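PDB 5FA9: peptide methionine sulfoxide reductase MsrA from Treponema denticola ATCC 35405, which probably repairs oxidised proteins by reducing methionine sulfoxide back to methionine with thioredoxin, using MsrA and MsrB activities fused in a single chain. Local coordinates for residues Y163-F168 against T240-Q245; A51-I56 against G95-D100; V111-K116 against D306-V311; S234-I239 against D274-A279; H152-L155 against L159-L162. The protein carries 2 engineered substitutions. All coordinates share one frame; numbering follows the deposited sequence.

Contact 1 of 5, residues Y163-F168 against T240-Q245; sequences YDESKF and TTQALQ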
# COMPACT_ATOMS: atom_id res chain seq x y z
N TYR B 163 -10.73 20.90 -11.91
CA TYR B 163 -12.06 21.24 -12.39
C TYR B 163 -12.19 22.74 -12.67
O TYR B 163 -11.34 23.53 -12.26
CB TYR B 163 -13.12 20.81 -11.38
CG TYR B 163 -13.11 19.33 -11.08
CD1 TYR B 163 -13.59 18.40 -11.99
CD2 TYR B 163 -12.60 18.85 -9.87
CE1 TYR B 163 -13.58 17.05 -11.72
CE2 TYR B 163 -12.58 17.50 -9.59
CZ TYR B 163 -13.07 16.60 -10.52
OH TYR B 163 -13.06 15.26 -10.24
N ASP B 164 -13.26 23.11 -13.37
CA ASP B 164 -13.55 24.51 -13.65
C ASP B 164 -13.77 25.29 -12.35
O ASP B 164 -14.75 25.06 -11.64
CB ASP B 164 -14.77 24.63 -14.55
CG ASP B 164 -15.05 26.06 -14.97
OD1 ASP B 164 -14.12 26.89 -14.92
OD2 ASP B 164 -16.21 26.36 -15.33
N GLU B 165 -12.86 26.21 -12.06
CA GLU B 165 -12.95 27.01 -10.85
C GLU B 165 -13.19 28.48 -11.18
O GLU B 165 -12.99 29.36 -10.34
CB GLU B 165 -11.67 26.87 -10.01
CG GLU B 165 -11.44 25.48 -9.46
CD GLU B 165 -10.37 25.45 -8.39
OE1 GLU B 165 -9.90 26.53 -7.98
OE2 GLU B 165 -9.99 24.34 -7.96
N SER B 166 -13.63 28.74 -12.40
CA SER B 166 -13.90 30.10 -12.85
C SER B 166 -15.05 30.72 -12.07
O SER B 166 -15.09 31.93 -11.85
CB SER B 166 -14.20 30.13 -14.35
OG SER B 166 -15.37 29.40 -14.64
N LYS B 167 -16.00 29.87 -11.66
CA LYS B 167 -17.16 30.34 -10.91
C LYS B 167 -16.91 30.36 -9.40
O LYS B 167 -17.78 30.78 -8.64
CB LYS B 167 -18.37 29.45 -11.21
CG LYS B 167 -18.84 29.48 -12.65
CD LYS B 167 -19.86 28.38 -12.90
CE LYS B 167 -20.99 28.42 -11.87
NZ LYS B 167 -21.85 27.21 -11.94
N PHE B 168 -15.74 29.92 -8.97
CA PHE B 168 -15.45 29.86 -7.54
C PHE B 168 -14.52 30.97 -7.08
O PHE B 168 -13.65 30.74 -6.24
CB PHE B 168 -14.85 28.50 -7.19
CG PHE B 168 -15.70 27.33 -7.59
CD1 PHE B 168 -17.08 27.43 -7.58
CD2 PHE B 168 -15.13 26.13 -7.98
CE1 PHE B 168 -17.87 26.36 -7.95
CE2 PHE B 168 -15.91 25.06 -8.35
CZ PHE B 168 -17.29 25.17 -8.34
N THR B 240 -11.34 16.62 -2.65
CA THR B 240 -10.21 16.57 -3.58
C THR B 240 -8.94 17.03 -2.87
O THR B 240 -9.00 17.55 -1.75
CB THR B 240 -10.43 17.46 -4.83
OG1 THR B 240 -10.54 18.83 -4.43
CG2 THR B 240 -11.69 17.06 -5.58
N THR B 241 -7.80 16.84 -3.52
CA THR B 241 -6.52 17.28 -2.98
C THR B 241 -6.32 18.77 -3.20
O THR B 241 -5.36 19.36 -2.70
CB THR B 241 -5.34 16.51 -3.60
OG1 THR B 241 -5.33 16.72 -5.02
CG2 THR B 241 -5.46 15.02 -3.32
N GLN B 242 -7.23 19.38 -3.95
CA GLN B 242 -7.11 20.79 -4.33
C GLN B 242 -8.08 21.67 -3.55
O GLN B 242 -8.25 22.85 -3.87
CB GLN B 242 -7.36 20.94 -5.83
CG GLN B 242 -6.58 19.96 -6.69
CD GLN B 242 -6.76 20.22 -8.17
OE1 GLN B 242 -7.69 20.90 -8.59
NE2 GLN B 242 -5.86 19.67 -8.98
N ALA B 243 -8.72 21.10 -2.54
CA ALA B 243 -9.76 21.81 -1.80
C ALA B 243 -9.22 22.56 -0.59
O ALA B 243 -9.65 23.68 -0.30
CB ALA B 243 -10.85 20.83 -1.37
N LEU B 244 -8.28 21.95 0.13
CA LEU B 244 -7.84 22.49 1.41
C LEU B 244 -6.38 22.90 1.45
O LEU B 244 -5.56 22.43 0.66
CB LEU B 244 -8.10 21.47 2.53
CG LEU B 244 -9.50 20.87 2.61
CD1 LEU B 244 -9.61 19.95 3.81
CD2 LEU B 244 -10.55 21.96 2.67
N GLN B 245 -6.07 23.81 2.37
CA GLN B 245 -4.69 24.15 2.72
C GLN B 245 -4.54 24.03 4.23
O GLN B 245 -5.48 24.28 4.98
CB GLN B 245 -4.33 25.55 2.25
CG GLN B 245 -3.71 25.61 0.86
CD GLN B 245 -3.45 27.02 0.39
OE1 GLN B 245 -3.76 27.99 1.09
NE2 GLN B 245 -2.88 27.16 -0.80
O HOH W 1 -10.20 21.97 -8.53

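Contact 2 of 5, residues A51-I56 against G95-D100; sequences AETVKI and GIYYVD. With D1D ((4S,5S)-1,2-dithiane-4,5-diol), chain F.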
# COMPACT_ATOMS: atom_id res chain seq x y z
N ALA B 51 1.03 -2.69 -23.15
CA ALA B 51 0.73 -1.26 -23.08
C ALA B 51 1.63 -0.56 -22.08
O ALA B 51 1.89 -1.08 -20.99
CB ALA B 51 -0.73 -1.05 -22.73
N GLU B 52 2.11 0.62 -22.45
CA GLU B 52 2.95 1.41 -21.56
C GLU B 52 2.12 1.92 -20.38
O GLU B 52 1.20 2.72 -20.55
CB GLU B 52 3.59 2.58 -22.32
CG GLU B 52 4.60 2.14 -23.36
CD GLU B 52 5.42 3.29 -23.90
OE1 GLU B 52 6.13 3.10 -24.91
OE2 GLU B 52 5.36 4.39 -23.31
N THR B 53 2.46 1.44 -19.19
CA THR B 53 1.63 1.67 -18.01
C THR B 53 2.45 2.19 -16.83
O THR B 53 3.62 1.83 -16.67
CB THR B 53 0.90 0.37 -17.60
OG1 THR B 53 0.26 -0.21 -18.74
CG2 THR B 53 -0.14 0.64 -16.52
N VAL B 54 1.84 3.05 -16.03
CA VAL B 54 2.46 3.55 -14.81
C VAL B 54 1.77 3.00 -13.57
O VAL B 54 0.56 3.15 -13.41
CB VAL B 54 2.45 5.09 -14.75
CG1 VAL B 54 3.01 5.57 -13.43
CG2 VAL B 54 3.24 5.67 -15.91
N LYS B 55 2.54 2.34 -12.71
CA LYS B 55 2.02 1.83 -11.45
C LYS B 55 1.85 2.97 -10.46
O LYS B 55 2.78 3.73 -10.20
CB LYS B 55 2.95 0.76 -10.88
CG LYS B 55 2.55 0.26 -9.50
CD LYS B 55 3.45 -0.87 -9.04
CE LYS B 55 3.04 -1.40 -7.68
NZ LYS B 55 3.93 -2.51 -7.23
N ILE B 56 0.65 3.10 -9.90
CA ILE B 56 0.36 4.17 -8.95
C ILE B 56 0.03 3.63 -7.57
O ILE B 56 -1.03 3.04 -7.36
CB ILE B 56 -0.83 5.04 -9.43
CG1 ILE B 56 -0.58 5.57 -10.84
CG2 ILE B 56 -1.06 6.19 -8.46
CD1 ILE B 56 0.55 6.57 -10.93
N GLY B 95 -5.88 2.33 -21.05
CA GLY B 95 -6.45 1.28 -20.23
C GLY B 95 -6.31 1.52 -18.74
O GLY B 95 -5.38 2.20 -18.29
N ILE B 96 -7.23 0.96 -17.97
CA ILE B 96 -7.17 1.01 -16.52
C ILE B 96 -7.14 -0.41 -15.97
O ILE B 96 -8.08 -1.18 -16.15
CB ILE B 96 -8.37 1.77 -15.92
CG1 ILE B 96 -8.46 3.18 -16.51
CG2 ILE B 96 -8.26 1.83 -14.40
CD1 ILE B 96 -9.71 3.94 -16.11
N TYR B 97 -6.04 -0.75 -15.30
CA TYR B 97 -5.83 -2.12 -14.84
C TYR B 97 -5.83 -2.20 -13.32
O TYR B 97 -5.17 -1.41 -12.65
CB TYR B 97 -4.52 -2.67 -15.41
CG TYR B 97 -4.38 -2.45 -16.90
CD1 TYR B 97 -5.05 -3.25 -17.81
CD2 TYR B 97 -3.57 -1.43 -17.39
CE1 TYR B 97 -4.92 -3.05 -19.17
CE2 TYR B 97 -3.43 -1.23 -18.75
CZ TYR B 97 -4.11 -2.03 -19.64
OH TYR B 97 -3.98 -1.83 -20.99
N TYR B 98 -6.57 -3.17 -12.79
CA TYR B 98 -6.72 -3.30 -11.35
C TYR B 98 -6.12 -4.60 -10.83
O TYR B 98 -6.10 -5.62 -11.53
CB TYR B 98 -8.20 -3.23 -10.96
CG TYR B 98 -9.06 -4.29 -11.60
CD1 TYR B 98 -9.24 -5.53 -11.00
CD2 TYR B 98 -9.70 -4.06 -12.82
CE1 TYR B 98 -10.02 -6.51 -11.58
CE2 TYR B 98 -10.49 -5.03 -13.41
CZ TYR B 98 -10.65 -6.25 -12.79
OH TYR B 98 -11.43 -7.22 -13.37
N VAL B 99 -5.62 -4.55 -9.60
CA VAL B 99 -5.14 -5.74 -8.92
C VAL B 99 -6.06 -6.02 -7.74
O VAL B 99 -6.05 -7.10 -7.15
CB VAL B 99 -3.68 -5.56 -8.44
CG1 VAL B 99 -3.61 -4.54 -7.32
CG2 VAL B 99 -3.09 -6.88 -8.00
N ASP B 100 -6.89 -5.03 -7.42
CA ASP B 100 -7.83 -5.12 -6.32
C ASP B 100 -9.26 -5.20 -6.87
O ASP B 100 -9.76 -4.24 -7.45
CB ASP B 100 -7.68 -3.91 -5.38
CG ASP B 100 -8.44 -4.07 -4.08
OD1 ASP B 100 -9.22 -5.04 -3.94
OD2 ASP B 100 -8.25 -3.22 -3.18
S1 D1D F . 9.93 3.21 -24.79
C1 D1D F . 9.77 4.50 -23.83
C2 D1D F . 8.47 5.38 -24.21
O2 D1D F . 8.46 6.42 -23.50
C3 D1D F . 8.45 5.82 -25.87
O3 D1D F . 7.36 6.39 -26.13
C4 D1D F . 8.63 4.55 -26.84
S4 D1D F . 9.92 3.66 -26.47

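Contact 3 of 5, residues V111-K116 against D306-V311; sequences VKFMQK and DYLPYV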
# COMPACT_ATOMS: atom_id res chain seq x y z
N VAL B 111 -16.13 5.17 -15.67
CA VAL B 111 -16.06 5.14 -17.13
C VAL B 111 -17.42 5.47 -17.73
O VAL B 111 -17.52 6.24 -18.68
CB VAL B 111 -15.57 3.78 -17.65
CG1 VAL B 111 -15.63 3.74 -19.17
CG2 VAL B 111 -14.16 3.49 -17.16
N LYS B 112 -18.47 4.88 -17.15
CA LYS B 112 -19.84 5.17 -17.56
C LYS B 112 -20.16 6.63 -17.31
O LYS B 112 -20.86 7.27 -18.09
CB LYS B 112 -20.83 4.27 -16.82
CG LYS B 112 -20.68 2.78 -17.13
CD LYS B 112 -21.62 1.95 -16.28
CE LYS B 112 -21.37 0.46 -16.47
NZ LYS B 112 -22.01 -0.35 -15.39
N PHE B 113 -19.65 7.15 -16.19
CA PHE B 113 -19.80 8.56 -15.85
C PHE B 113 -19.16 9.46 -16.90
O PHE B 113 -19.75 10.46 -17.32
CB PHE B 113 -19.19 8.84 -14.47
CG PHE B 113 -19.14 10.29 -14.11
CD1 PHE B 113 -20.28 10.94 -13.66
CD2 PHE B 113 -17.96 11.00 -14.20
CE1 PHE B 113 -20.24 12.28 -13.32
CE2 PHE B 113 -17.91 12.34 -13.86
CZ PHE B 113 -19.05 12.98 -13.42
N MET B 114 -17.96 9.09 -17.34
CA MET B 114 -17.22 9.88 -18.32
C MET B 114 -17.85 9.81 -19.71
O MET B 114 -17.71 10.74 -20.50
CB MET B 114 -15.77 9.41 -18.38
CG MET B 114 -14.95 9.75 -17.15
SD MET B 114 -14.93 11.51 -16.80
CE MET B 114 -14.22 12.15 -18.31
N GLN B 115 -18.53 8.71 -19.99
CA GLN B 115 -19.17 8.51 -21.30
C GLN B 115 -20.21 9.58 -21.59
O GLN B 115 -20.44 9.94 -22.74
CB GLN B 115 -19.80 7.11 -21.37
CG GLN B 115 -20.40 6.77 -22.72
CD GLN B 115 -19.37 6.79 -23.84
OE1 GLN B 115 -18.62 5.83 -24.02
NE2 GLN B 115 -19.33 7.88 -24.59
N LYS B 116 -20.84 10.09 -20.53
CA LYS B 116 -21.86 11.12 -20.66
C LYS B 116 -21.30 12.45 -21.17
O LYS B 116 -22.06 13.35 -21.53
CB LYS B 116 -22.56 11.34 -19.32
CG LYS B 116 -23.20 10.07 -18.75
CD LYS B 116 -24.26 10.40 -17.71
CE LYS B 116 -24.98 9.14 -17.24
NZ LYS B 116 -25.74 9.37 -15.99
N ASP B 306 -19.69 17.31 -12.17
CA ASP B 306 -18.37 16.69 -12.19
C ASP B 306 -18.00 16.03 -10.86
O ASP B 306 -17.04 15.27 -10.78
CB ASP B 306 -17.30 17.72 -12.57
CG ASP B 306 -17.40 18.16 -14.01
OD1 ASP B 306 -18.13 17.51 -14.79
OD2 ASP B 306 -16.75 19.16 -14.38
N TYR B 307 -18.78 16.32 -9.82
CA TYR B 307 -18.45 15.87 -8.48
C TYR B 307 -19.33 14.72 -8.00
O TYR B 307 -19.26 14.31 -6.84
CB TYR B 307 -18.54 17.04 -7.49
CG TYR B 307 -17.60 18.18 -7.82
CD1 TYR B 307 -16.29 18.18 -7.35
CD2 TYR B 307 -18.02 19.25 -8.59
CE1 TYR B 307 -15.43 19.21 -7.65
CE2 TYR B 307 -17.17 20.29 -8.90
CZ TYR B 307 -15.87 20.27 -8.42
OH TYR B 307 -15.01 21.31 -8.72
N LEU B 308 -20.16 14.20 -8.90
CA LEU B 308 -21.05 13.08 -8.56
C LEU B 308 -20.34 11.81 -8.07
O LEU B 308 -20.79 11.20 -7.11
CB LEU B 308 -21.94 12.74 -9.77
CG LEU B 308 -22.89 13.84 -10.26
CD1 LEU B 308 -23.67 13.36 -11.48
CD2 LEU B 308 -23.83 14.28 -9.16
N PRO B 309 -19.23 11.40 -8.73
CA PRO B 309 -18.59 10.16 -8.25
C PRO B 309 -18.03 10.24 -6.83
O PRO B 309 -17.83 9.20 -6.20
CB PRO B 309 -17.45 9.96 -9.26
CG PRO B 309 -17.90 10.65 -10.48
CD PRO B 309 -18.62 11.86 -9.99
N TYR B 310 -17.78 11.45 -6.33
CA TYR B 310 -17.27 11.60 -4.97
C TYR B 310 -18.35 11.30 -3.94
O TYR B 310 -18.06 10.99 -2.79
CB TYR B 310 -16.71 13.01 -4.76
CG TYR B 310 -15.50 13.32 -5.61
CD1 TYR B 310 -14.28 12.71 -5.35
CD2 TYR B 310 -15.58 14.21 -6.67
CE1 TYR B 310 -13.17 12.99 -6.13
CE2 TYR B 310 -14.47 14.50 -7.45
CZ TYR B 310 -13.27 13.88 -7.18
OH TYR B 310 -12.17 14.16 -7.95
N VAL B 311 -19.61 11.39 -4.37
CA VAL B 311 -20.74 11.05 -3.51
C VAL B 311 -21.12 9.59 -3.70
O VAL B 311 -21.31 8.85 -2.73
CB VAL B 311 -21.96 11.94 -3.80
CG1 VAL B 311 -23.09 11.61 -2.84
CG2 VAL B 311 -21.58 13.41 -3.69

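Contact 4 of 5, residues S234-I239 against D274-A279; sequences SFTKAI and DGPADA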
# COMPACT_ATOMS: atom_id res chain seq x y z
N SER B 234 -17.89 16.33 10.95
CA SER B 234 -16.58 15.70 10.88
C SER B 234 -16.42 14.85 9.63
O SER B 234 -17.33 14.13 9.23
CB SER B 234 -16.34 14.84 12.13
OG SER B 234 -16.44 15.61 13.31
N PHE B 235 -15.25 14.95 9.00
CA PHE B 235 -14.97 14.23 7.77
C PHE B 235 -13.64 13.49 7.87
O PHE B 235 -12.75 13.89 8.63
CB PHE B 235 -14.97 15.18 6.57
CG PHE B 235 -16.25 15.94 6.40
CD1 PHE B 235 -16.44 17.16 7.02
CD2 PHE B 235 -17.27 15.44 5.60
CE1 PHE B 235 -17.62 17.86 6.86
CE2 PHE B 235 -18.45 16.13 5.44
CZ PHE B 235 -18.63 17.35 6.07
N THR B 236 -13.50 12.42 7.10
CA THR B 236 -12.28 11.61 7.13
C THR B 236 -11.26 12.10 6.11
O THR B 236 -10.07 11.78 6.21
CB THR B 236 -12.59 10.13 6.85
OG1 THR B 236 -13.09 9.98 5.51
CG2 THR B 236 -13.63 9.60 7.83
N LYS B 237 -11.72 12.88 5.14
CA LYS B 237 -10.84 13.42 4.11
C LYS B 237 -11.53 14.56 3.35
O LYS B 237 -12.73 14.78 3.50
CB LYS B 237 -10.42 12.33 3.12
CG LYS B 237 -11.52 11.90 2.16
CD LYS B 237 -11.07 10.76 1.27
CE LYS B 237 -9.91 11.17 0.38
NZ LYS B 237 -10.29 12.26 -0.56
N ALA B 238 -10.75 15.27 2.55
CA ALA B 238 -11.29 16.30 1.67
C ALA B 238 -11.84 15.64 0.40
O ALA B 238 -11.47 14.52 0.07
CB ALA B 238 -10.23 17.33 1.32
N ILE B 239 -12.72 16.35 -0.30
CA ILE B 239 -13.33 15.79 -1.51
C ILE B 239 -12.28 15.67 -2.62
O ILE B 239 -12.31 14.73 -3.41
CB ILE B 239 -14.53 16.64 -1.98
CG1 ILE B 239 -15.30 15.92 -3.10
CG2 ILE B 239 -14.10 18.04 -2.42
CD1 ILE B 239 -16.61 16.58 -3.46
N ASP B 274 -7.15 11.82 15.38
CA ASP B 274 -7.93 10.84 16.13
C ASP B 274 -9.17 10.38 15.37
O ASP B 274 -10.18 10.00 15.97
CB ASP B 274 -8.34 11.43 17.49
CG ASP B 274 -9.20 12.68 17.35
OD1 ASP B 274 -9.25 13.25 16.24
OD2 ASP B 274 -9.81 13.09 18.36
N GLY B 275 -9.10 10.41 14.04
CA GLY B 275 -10.19 9.93 13.21
C GLY B 275 -10.20 8.41 13.12
O GLY B 275 -9.29 7.75 13.63
N PRO B 276 -11.23 7.85 12.46
CA PRO B 276 -11.33 6.40 12.27
C PRO B 276 -10.14 5.86 11.48
O PRO B 276 -9.88 6.31 10.36
CB PRO B 276 -12.63 6.24 11.48
CG PRO B 276 -12.86 7.56 10.84
CD PRO B 276 -12.34 8.57 11.82
N ALA B 277 -9.43 4.91 12.07
CA ALA B 277 -8.16 4.44 11.53
C ALA B 277 -8.29 3.75 10.17
O ALA B 277 -7.38 3.82 9.34
CB ALA B 277 -7.49 3.51 12.52
N ASP B 278 -9.41 3.07 9.95
CA ASP B 278 -9.62 2.36 8.69
C ASP B 278 -9.87 3.32 7.53
O ASP B 278 -9.71 2.95 6.37
CB ASP B 278 -10.78 1.36 8.82
CG ASP B 278 -12.06 2.01 9.34
OD1 ASP B 278 -12.13 3.25 9.40
OD2 ASP B 278 -12.99 1.26 9.68
N ALA B 279 -10.24 4.55 7.86
CA ALA B 279 -10.50 5.57 6.85
C ALA B 279 -9.29 6.48 6.67
O ALA B 279 -9.31 7.40 5.86
CB ALA B 279 -11.72 6.39 7.23
O HOH W 2 -10.83 8.95 4.12
O HOH W 3 -8.79 9.72 7.12

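Contact 5 of 5, residues H152-L155 against L159-L162; sequences HIDL and LKPL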
# COMPACT_ATOMS: atom_id res chain seq x y z
N HIS B 152 4.16 14.65 -23.98
CA HIS B 152 2.94 15.15 -24.59
C HIS B 152 2.09 15.90 -23.58
O HIS B 152 1.52 16.95 -23.88
CB HIS B 152 2.13 14.01 -25.21
CG HIS B 152 0.88 14.45 -25.89
ND1 HIS B 152 0.88 15.30 -26.98
CD2 HIS B 152 -0.43 14.18 -25.63
CE1 HIS B 152 -0.36 15.52 -27.37
NE2 HIS B 152 -1.18 14.85 -26.57
N ILE B 153 2.00 15.35 -22.37
CA ILE B 153 1.20 15.94 -21.30
C ILE B 153 1.80 17.28 -20.85
O ILE B 153 3.02 17.44 -20.81
CB ILE B 153 1.11 15.00 -20.09
CG1 ILE B 153 0.74 13.58 -20.53
CG2 ILE B 153 0.10 15.52 -19.07
CD1 ILE B 153 -0.49 13.51 -21.40
N ASP B 154 0.94 18.23 -20.53
CA ASP B 154 1.38 19.48 -19.92
C ASP B 154 1.49 19.27 -18.41
O ASP B 154 0.48 19.30 -17.70
CB ASP B 154 0.42 20.62 -20.25
CG ASP B 154 0.81 21.92 -19.57
OD1 ASP B 154 2.01 22.12 -19.29
OD2 ASP B 154 -0.09 22.75 -19.32
N LEU B 155 2.71 19.06 -17.93
CA LEU B 155 2.94 18.71 -16.53
C LEU B 155 2.52 19.81 -15.56
O LEU B 155 2.32 19.56 -14.37
CB LEU B 155 4.41 18.36 -16.31
CG LEU B 155 4.94 17.13 -17.05
CD1 LEU B 155 6.36 16.81 -16.60
CD2 LEU B 155 4.02 15.93 -16.83
N LEU B 159 -0.40 21.16 -11.27
CA LEU B 159 -0.37 22.25 -10.30
C LEU B 159 -1.48 23.25 -10.61
O LEU B 159 -1.53 24.33 -10.03
CB LEU B 159 0.99 22.94 -10.30
CG LEU B 159 2.19 22.02 -10.05
CD1 LEU B 159 3.50 22.77 -10.27
CD2 LEU B 159 2.13 21.43 -8.65
N LYS B 160 -2.35 22.88 -11.54
CA LYS B 160 -3.49 23.71 -11.93
C LYS B 160 -4.79 23.01 -11.56
O LYS B 160 -4.80 21.79 -11.38
CB LYS B 160 -3.43 24.01 -13.43
CG LYS B 160 -2.27 24.92 -13.82
CD LYS B 160 -2.17 25.09 -15.33
CE LYS B 160 -1.04 26.03 -15.70
NZ LYS B 160 -0.92 26.21 -17.17
N PRO B 161 -5.89 23.77 -11.43
CA PRO B 161 -7.18 23.19 -11.01
C PRO B 161 -7.64 22.02 -11.88
O PRO B 161 -7.59 22.09 -13.11
CB PRO B 161 -8.15 24.37 -11.14
CG PRO B 161 -7.30 25.56 -10.90
CD PRO B 161 -5.97 25.24 -11.53
N LEU B 162 -8.08 20.95 -11.23
CA LEU B 162 -8.59 19.77 -11.92
C LEU B 162 -9.94 20.06 -12.57
O LEU B 162 -10.25 19.54 -13.64
CB LEU B 162 -8.71 18.59 -10.95
CG LEU B 162 -9.24 17.27 -11.50
CD1 LEU B 162 -8.42 16.80 -12.69
CD2 LEU B 162 -9.26 16.21 -10.41

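Contact 1 of 5, residues Y163-F168 against T240-Q245
Tyr163 meets Thr240 through carbon alone: ring atom CE2 lies 4.1 Å from the methyl CG2 of Thr240, which comes to the ring edge near its plane. With CG beside the backbone N (chi1 -58°), the ring end swings nearer to Thr240 than its CB direction suggests. This is the close-packed part of the contact, with Thr240 buried; Ala70 and Glu67 of helix 65-74 add to it, and Tyr163 OH is hydrogen-bonded to Tyr310 OH. The other half is polar and looser. Glu165 OE2 and Gln242 OE1, on extended side chains, come only to 4.2 Å of each other, the carboxylate and amide planes 71° apart. A water between the two acceptors gives a hydrogen to Gln242 OE1 at 2.7 Å; its very short separation from Glu165 OE2 makes that second bond doubtful. Lys217 forms a salt bridge with Glu165 OE2, and Leu162 N donates to Gln242 OE1. On the exposed side, Asp164 OD1 accepts Ser166 N at 3.2 Å, in an Asx turn, and Ser166 OG at 2.8 Å. The contact docks the connection between helices 142-145 and 173-179 onto the loop that leads into strand 244-249 of the SelR-region antiparallel sheet.

Contact 2 of 5, residues A51-I56 against G95-D100
Tyr97 reaches Ala51 and Thr53 across one face of the mixed beta-sheet in the MsrA part of the protein. Strands 51-59 and 95-98 are not neighbours in that sheet: strand 2-8 runs between them, antiparallel to both, and the nearest CA pair, Ala51 and Gly95, stands 8.1 Å apart. Side chains therefore make the contact without backbone pairing. Tyr97 OH lies 3.8 Å from Ala51 CB, and ring atom CE2 of Tyr97 is also 3.8 Å from Thr53 OG1, which approaches obliquely, while CG2 of Thr53 sits 4.1 Å from Tyr97 CD2.

In the next shell, Thr53 OG1 donates to Ala51 O over 2.9 Å. The donor stands 63° out of the carbonyl plane, and this bond fixes the rotation of the threonine beside the tyrosine. Gly95 C lies over one face of the Tyr97 ring, offset toward its rim. The phenol hydroxyl is hydrogen-bonded to Glu125, on the outer strand 125-128.

Between Ala51 and Thr53 the alternation of the strand turns Glu52 away from Tyr97, into the pocket that holds the dithiane-diol with Phe12, Trp13 and the predicted active-site position, an engineered residue, Ser11, in this structure. Its OE2 accepts from Phe12 N. With the side chain extended beyond CG, Glu52 OE1 comes within 3.3 Å of ligand atom C2.

Contact 3 of 5, residues V111-K116 against D306-V311
A CH-pi contact between Phe113, near the end of helix 104-115, and Pro309, in a short, loosely hydrogen-bonded helical turn at about 308-311, packs these two elements against each other. Pro309 CG stands 3.6 Å from the centroid of the Phe113 ring and 7° off the ring normal, so it sits almost exactly over the face centre. Pro309 CD leans toward the far end of the same ring, 3.6 Å from Phe113 CZ. The phenylalanine gets there because its CG is anti to the backbone N (chi1 173°), which sends the ring outward from the helix. Segment 111-116 belongs to the MsrA family region, whereas 306-311 follows helix 296-299 in the C-terminal tail, so the ring is a point where the tail packs on the MsrA part. Around the rim, Asp306 CA lies in the ring plane at the edge, 4.0 Å from Phe113 CZ. Leu308 approaches obliquely, with its CB 4.0 Å from Phe113 CE1. Phe317 adds an edge-to-face partner for the Phe113 ring, and Gln66 of helix 65-74 packs on Pro309. Asp306 turns its CB away from the helix, and its OD1 is engaged in a salt bridge with Lys117 NZ.

Contact 4 of 5, residues S234-I239 against D274-A279
The five-membered ring of Pro276 touches Thr236 by its CG corner, 3.7 Å from the threonine methyl CG2, the two side chains crossing at about a right angle. Pro276 also packs on Tyr226 of the neighbouring edge strand 225-226. Phe235, the aromatic residue of the same region, directs its CB away from this contact; its ring stacks on Phe220 and meets Tyr210 edge-to-face, so successive residues serve different sides of the antiparallel sheet in the SelR region.

Ala279 completes the apolar patch, its CB lying 3.8 Å from Thr236 CG2. The threonine can serve two kinds of partner because OG1 sits between the backbone N and the carbonyl carbon (chi1 65°), which leaves CG2 directed at the proline and alanine. A backbone bond from Ala279 N to Pro276 O, 3.1 Å long, folds the loop so that both reach the same methyl.

No direct hydrogen bond joins the segments; two waters do so. One lies 2.8 Å from both Thr236 OG1 and Ala279 O. The other donates to Thr236 O at 2.6 Å and to Ala279 O at 2.7 Å. Lys237 NZ donates to Ala238 O over 2.6 Å, nearly in line with the carbonyl (171°), and so curls back onto the loop that follows the strand. Thr236 and Lys237 also line a pocket holding dithiothreitol, probably from the crystallisation liquor, about 3 Å from the Thr236 side chain. Ala277 is backbone-bonded to the second subunit.

The chemistry implies a small apolar patch flanked by water: Ala279 O takes both waters, and these carry the polar link to Thr236.

Contact 5 of 5, residues H152-L155 against L159-L162
Asp154 carries its CG anti to the backbone N (chi1 177°), while Lys160 keeps CG beside its own backbone N (chi1 -68°) and runs out fully extended to NZ. These torsions bring the two charged ends toward each other across the gap between the segments, the side chains crossing at about a right angle. What remains is 4.2 Å between Asp154 OD2 and Lys160 NZ, beyond salt-bridge range, so the attraction is probably a loose electrostatic one at the surface. The other carboxylate oxygen, Asp154 OD1, is hydrogen-bonded to Thr156 OG1, which would restrain the rotation of the group. Because Asp154 also touches a crystal neighbour, its placement may owe something to the lattice.

Leu155 and Leu159, at the facing ends of the segments, both have 3-10 conformation, their CA atoms 7.9 Å apart. Leu155 O and Leu159 N are 4.4 Å apart, too far for a hydrogen bond; the Leu155 carbonyl instead accepts from Gln21 NE2, and Gln21 also packs against the Leu159 side chain. Both segments lie in the long connection between helix 142-145 and helix 173-179, on the way from the MsrA region to the SelR region.

Leu155 directs its CB away from the second segment, and no apolar core forms between the two. Farther on, the chain settles on helix 65-74, where Lys160 touches Arg74 and Leu162 packs on Ala70 and His71. Lys160 O makes a weak hydrogen bond to O3 of a bound dithiothreitol, probably a crystallisation component, in a pocket that Leu159 and Pro161 also line.

Contact 2 comes first along the chain, wholly in the MsrA sheet; contact 3 opens next and closes last, and contact 5, about 20 Å from contact 2 between centres, falls between its segments, as do contacts 1 and 4. Contact 1 crosses contact 4: their segments alternate, and strands 234-235 and 244-249 belong to one antiparallel sheet, where Leu244 CD1 packs 3.7 Å from Ala238 CB. The centres of contacts 1 and 3 are about 17 Å apart, and Tyr307 OH lies 3.3 Å from Tyr163 CB. Contact 5 lies in the connection, while contacts 1 and 3 pack the connection and the tail onto the SelR and MsrA parts, consistent with a fixed arrangement of the two.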